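Local coordinates for protein Cas13d (uncultured Ruminococcus sp, PDB 6IV9) that binds CRISPR RNA and, through two HEPN domains, probably matures that RNA and cleaves target RNA, at residues K244-D247 / L248-T251; R268-E271 / A272-R276. The protein carries 2 engineered substitutions. All coordinates share one frame; numbering follows the deposited sequence.

Interaction 1: residues K244-D247 / L248-T251; sequences KFND and LLKT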
loop_
_atom_site.group_PDB
_atom_site.type_symbol
_atom_site.label_atom_id
_atom_site.label_comp_id
_atom_site.label_asym_id
_atom_site.label_seq_id
_atom_site.Cartn_x
_atom_site.Cartn_y
_atom_site.Cartn_z
ATOM N N LYS A 244 -23.553 -11.232 13.158
ATOM C CA LYS A 244 -22.118 -10.862 13.235
ATOM C C LYS A 244 -21.980 -9.338 13.176
ATOM O O LYS A 244 -21.126 -8.814 13.837
ATOM C CB LYS A 244 -21.322 -11.591 12.154
ATOM C CG LYS A 244 -21.072 -13.058 12.441
ATOM C CD LYS A 244 -20.005 -13.240 13.472
ATOM C CE LYS A 244 -19.507 -14.660 13.615
ATOM N NZ LYS A 244 -18.038 -14.751 13.431
ATOM N N PHE A 245 -22.815 -8.678 12.386
ATOM C CA PHE A 245 -22.769 -7.203 12.232
ATOM C C PHE A 245 -23.060 -6.547 13.583
ATOM O O PHE A 245 -22.361 -5.655 13.986
ATOM C CB PHE A 245 -23.805 -6.795 11.186
ATOM C CG PHE A 245 -23.991 -5.320 10.937
ATOM C CD1 PHE A 245 -23.065 -4.593 10.219
ATOM C CD2 PHE A 245 -25.136 -4.675 11.356
ATOM C CE1 PHE A 245 -23.257 -3.249 9.968
ATOM C CE2 PHE A 245 -25.327 -3.330 11.107
ATOM C CZ PHE A 245 -24.390 -2.623 10.405
ATOM N N ASN A 246 -24.087 -7.028 14.272
ATOM C CA ASN A 246 -24.414 -6.501 15.618
ATOM C C ASN A 246 -23.260 -6.804 16.571
ATOM O O ASN A 246 -22.968 -5.979 17.380
ATOM C CB ASN A 246 -25.760 -7.003 16.120
ATOM C CG ASN A 246 -26.907 -6.370 15.379
ATOM O OD1 ASN A 246 -26.921 -5.175 15.190
ATOM N ND2 ASN A 246 -27.848 -7.168 14.941
ATOM N N ASP A 247 -22.627 -7.962 16.434
ATOM C CA ASP A 247 -21.486 -8.319 17.308
ATOM C C ASP A 247 -20.376 -7.285 17.111
ATOM O O ASP A 247 -19.832 -6.825 18.082
ATOM C CB ASP A 247 -20.957 -9.708 16.960
ATOM C CG ASP A 247 -21.814 -10.859 17.448
ATOM O OD1 ASP A 247 -22.586 -10.648 18.368
ATOM O OD2 ASP A 247 -21.695 -11.954 16.897
ATOM N N LEU A 248 -20.089 -6.928 15.866
ATOM C CA LEU A 248 -19.044 -5.924 15.569
ATOM C C LEU A 248 -19.432 -4.563 16.148
ATOM O O LEU A 248 -18.591 -3.898 16.674
ATOM C CB LEU A 248 -18.866 -5.838 14.054
ATOM C CG LEU A 248 -17.752 -4.915 13.585
ATOM C CD1 LEU A 248 -16.430 -5.304 14.203
ATOM C CD2 LEU A 248 -17.641 -4.942 12.081
ATOM N N LEU A 249 -20.695 -4.181 16.043
ATOM C CA LEU A 249 -21.133 -2.877 16.597
ATOM C C LEU A 249 -20.949 -2.860 18.121
ATOM O O LEU A 249 -20.593 -1.832 18.642
ATOM C CB LEU A 249 -22.591 -2.621 16.212
ATOM C CG LEU A 249 -22.853 -2.420 14.724
ATOM C CD1 LEU A 249 -24.328 -2.465 14.415
ATOM C CD2 LEU A 249 -22.236 -1.139 14.218
ATOM N N LYS A 250 -21.230 -3.981 18.773
ATOM C CA LYS A 250 -21.140 -4.113 20.250
ATOM C C LYS A 250 -19.693 -3.962 20.741
ATOM O O LYS A 250 -19.501 -3.535 21.859
ATOM C CB LYS A 250 -21.898 -5.359 20.710
ATOM C CG LYS A 250 -23.393 -5.305 20.438
ATOM C CD LYS A 250 -24.227 -6.418 21.035
ATOM C CE LYS A 250 -24.018 -7.755 20.372
ATOM N NZ LYS A 250 -25.203 -8.637 20.449
ATOM N N THR A 251 -18.712 -4.327 19.926
ATOM C CA THR A 251 -17.303 -4.243 20.380
ATOM C C THR A 251 -16.872 -2.804 20.627
ATOM O O THR A 251 -15.976 -2.642 21.414
ATOM C CB THR A 251 -16.323 -4.932 19.430
ATOM O OG1 THR A 251 -16.178 -4.141 18.259
ATOM C CG2 THR A 251 -16.718 -6.345 19.085
HETATM O O HOH W 1 -25.331 -10.557 17.721
#
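Lys244 meets Leu248 through the backbone: its carbonyl O accepts from Leu248 N at 3.0 Å, the first of the i to i+4 bonds that hold this helical turn. On the same flank the aliphatic parts of Lys244 and Leu248 both lie against Leu198 and Phe209, a surface that suits leucine and the methylene chain of lysine. Phe245 puts a large apolar ring between this helix, Phe222, which meets it edge-to-face, and helix 267-291. With CG anti to the backbone N (chi1 176°), the ring reaches slightly forward along the helix, bringing CE2 to 3.6 Å from Leu249 CD1, and Leu249 CG sits over one face. This i, i+4 pair forms part of the apolar side of the amphipathic helix 232-251, where Phe245 packs on Val277 and Leu281 and Leu249 on Tyr273 and Lys274. Asn246, Asp247 and Lys250 make the polar side. The amide of Asn246 suits its partly exposed position, with OD1 3.8 Å from Leu249 CD1; its backbone O accepts from Lys250 N. Asp247 OD1 forms a long salt bridge to Lys250 NZ at 3.9 Å, supplemented by a water that donates to OD1 and weakly accepts from NZ. Lys250 bends at chi3 (-71°) to bring its ammonium group round to that carboxylate. Asp247 O receives a weak bond from Thr251 N, whereas Thr251 OG1 donates to Leu248 O at 2.9 Å.

Interaction 2: residues R268-E271 / A272-R276; sequences RASE and AYKKR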
loop_
_atom_site.group_PDB
_atom_site.type_symbol
_atom_site.label_atom_id
_atom_site.label_comp_id
_atom_site.label_asym_id
_atom_site.label_seq_id
_atom_site.Cartn_x
_atom_site.Cartn_y
_atom_site.Cartn_z
ATOM N N ARG A 268 -33.048 7.314 15.142
ATOM C CA ARG A 268 -32.790 7.787 13.765
ATOM C C ARG A 268 -31.284 7.898 13.500
ATOM O O ARG A 268 -30.834 7.385 12.491
ATOM C CB ARG A 268 -33.412 9.178 13.641
ATOM C CG ARG A 268 -33.617 9.677 12.224
ATOM C CD ARG A 268 -34.464 10.933 12.261
ATOM N NE ARG A 268 -33.662 12.150 12.284
ATOM C CZ ARG A 268 -34.153 13.384 12.197
ATOM N NH1 ARG A 268 -33.525 14.297 11.480
ATOM N NH2 ARG A 268 -35.271 13.695 12.826
ATOM N N ALA A 269 -30.540 8.537 14.394
ATOM C CA ALA A 269 -29.081 8.710 14.215
ATOM C C ALA A 269 -28.375 7.356 14.214
ATOM O O ALA A 269 -27.459 7.172 13.439
ATOM C CB ALA A 269 -28.550 9.596 15.298
ATOM N N SER A 270 -28.809 6.457 15.082
ATOM C CA SER A 270 -28.189 5.121 15.201
ATOM C C SER A 270 -28.345 4.344 13.894
ATOM O O SER A 270 -27.377 3.790 13.437
ATOM C CB SER A 270 -28.838 4.388 16.324
ATOM O OG SER A 270 -28.334 3.081 16.420
ATOM N N GLU A 271 -29.551 4.323 13.341
ATOM C CA GLU A 271 -29.814 3.607 12.073
ATOM C C GLU A 271 -29.025 4.247 10.928
ATOM O O GLU A 271 -28.576 3.524 10.082
ATOM C CB GLU A 271 -31.313 3.498 11.810
ATOM C CG GLU A 271 -31.957 2.434 12.676
ATOM C CD GLU A 271 -32.083 1.073 12.012
ATOM O OE1 GLU A 271 -33.038 0.893 11.222
ATOM O OE2 GLU A 271 -31.240 0.204 12.275
ATOM N N ALA A 272 -28.911 5.564 10.898
ATOM C CA ALA A 272 -28.151 6.191 9.802
ATOM C C ALA A 272 -26.686 5.736 9.877
ATOM O O ALA A 272 -26.128 5.400 8.858
ATOM C CB ALA A 272 -28.280 7.682 9.883
ATOM N N TYR A 273 -26.120 5.704 11.078
ATOM C CA TYR A 273 -24.716 5.259 11.246
ATOM C C TYR A 273 -24.573 3.794 10.838
ATOM O O TYR A 273 -23.715 3.496 10.048
ATOM C CB TYR A 273 -24.278 5.469 12.692
ATOM C CG TYR A 273 -23.052 4.695 13.093
ATOM C CD1 TYR A 273 -21.796 5.106 12.698
ATOM C CD2 TYR A 273 -23.148 3.549 13.850
ATOM C CE1 TYR A 273 -20.661 4.406 13.051
ATOM C CE2 TYR A 273 -22.026 2.832 14.205
ATOM C CZ TYR A 273 -20.777 3.265 13.812
ATOM O OH TYR A 273 -19.673 2.563 14.151
ATOM N N LYS A 274 -25.462 2.928 11.304
ATOM C CA LYS A 274 -25.378 1.485 10.986
ATOM C C LYS A 274 -25.497 1.259 9.478
ATOM O O LYS A 274 -24.795 0.422 8.967
ATOM C CB LYS A 274 -26.463 0.718 11.734
ATOM C CG LYS A 274 -26.365 0.772 13.246
ATOM C CD LYS A 274 -27.140 -0.341 13.886
ATOM C CE LYS A 274 -28.219 0.101 14.832
ATOM N NZ LYS A 274 -29.039 -1.043 15.279
ATOM N N LYS A 275 -26.370 2.004 8.822
ATOM C CA LYS A 275 -26.572 1.869 7.366
ATOM C C LYS A 275 -25.266 2.208 6.637
ATOM O O LYS A 275 -24.899 1.492 5.733
ATOM C CB LYS A 275 -27.705 2.808 6.959
ATOM C CG LYS A 275 -28.119 2.753 5.503
ATOM C CD LYS A 275 -29.253 3.681 5.195
ATOM C CE LYS A 275 -30.012 3.278 3.959
ATOM N NZ LYS A 275 -31.224 4.102 3.759
ATOM N N ARG A 276 -24.596 3.272 7.054
ATOM C CA ARG A 276 -23.311 3.673 6.430
ATOM C C ARG A 276 -22.271 2.568 6.635
ATOM O O ARG A 276 -21.601 2.245 5.703
ATOM C CB ARG A 276 -22.818 4.991 7.029
ATOM C CG ARG A 276 -23.644 6.198 6.621
ATOM C CD ARG A 276 -22.936 7.491 6.899
ATOM N NE ARG A 276 -22.711 7.679 8.309
ATOM C CZ ARG A 276 -23.519 8.343 9.120
ATOM N NH1 ARG A 276 -24.675 8.797 8.684
ATOM N NH2 ARG A 276 -23.155 8.559 10.366
HETATM O O HOH W 2 -25.854 9.021 12.355
#
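Lys274 faces Glu271 and Ser270 across one turn in the N-terminal part of the amphipathic helix 267-291, salt-bridged to the first and packed on the second. The backbone bonds follow the regular alpha-helical i to i+4 pattern: Ala272, Tyr273, Lys274 and Lys275 donate in turn to the carbonyls of Arg268, Ala269, Ser270 and Glu271, the Lys274 N to Ser270 O bond measuring 3.0 Å and being nearly straight at 165°. Among the charged contacts, the Glu271 OE2 to Lys274 NZ salt bridge is long at 3.9 Å. The glutamate chain bends at chi2 (-95°), which swings the carboxylate toward the lysine; OE2 is also hydrogen-bonded to Tyr219 OH, a firmer partner. Arg276 lays one guanidinium face over Ala272 O and Tyr273 CA and makes a cation-pi contact with Tyr320. In the packing, Lys274 CG lies 3.2 Å from Ser270 O and its CE 3.4 Å from Ser270 OG, so the small serine lets the lysine chain lie close along the helix. Ala269 is small enough to sit against Thr264. The end of the buried Tyr273 leads away, though one ring edge still lies near Ser270 O, and its hydroxyl is hydrogen-bonded to Leu259 O. A water donates to Ala269 O at 2.7 Å and weakly accepts from Arg276 NH2 at 3.4 Å.

How the interactions relate
Interaction 1 precedes interaction 2 along the chain, on consecutive helices: 244-251 lies in the C-terminal part of helix 232-251, and 268-276 lies near the start of helix 267-291. Their centres are 14 Å apart, on the same side of the chain's centre, and the two helices pack directly. Phe245 CZ approaches Lys274 O to 3.4 Å, Leu249 CD1 meets Lys274 CD at 3.6 Å, and Leu249 CD2 touches Tyr273 CE2 at 4.0 Å. Phe245 and Leu249 of the first helix thus pack on Tyr273, the methylenes of Lys274 and its backbone. Both regions lie away from the bound RNA, their nearest atoms about 20 Å and 17 Å from it, as interhelical packing within this largely helical protein.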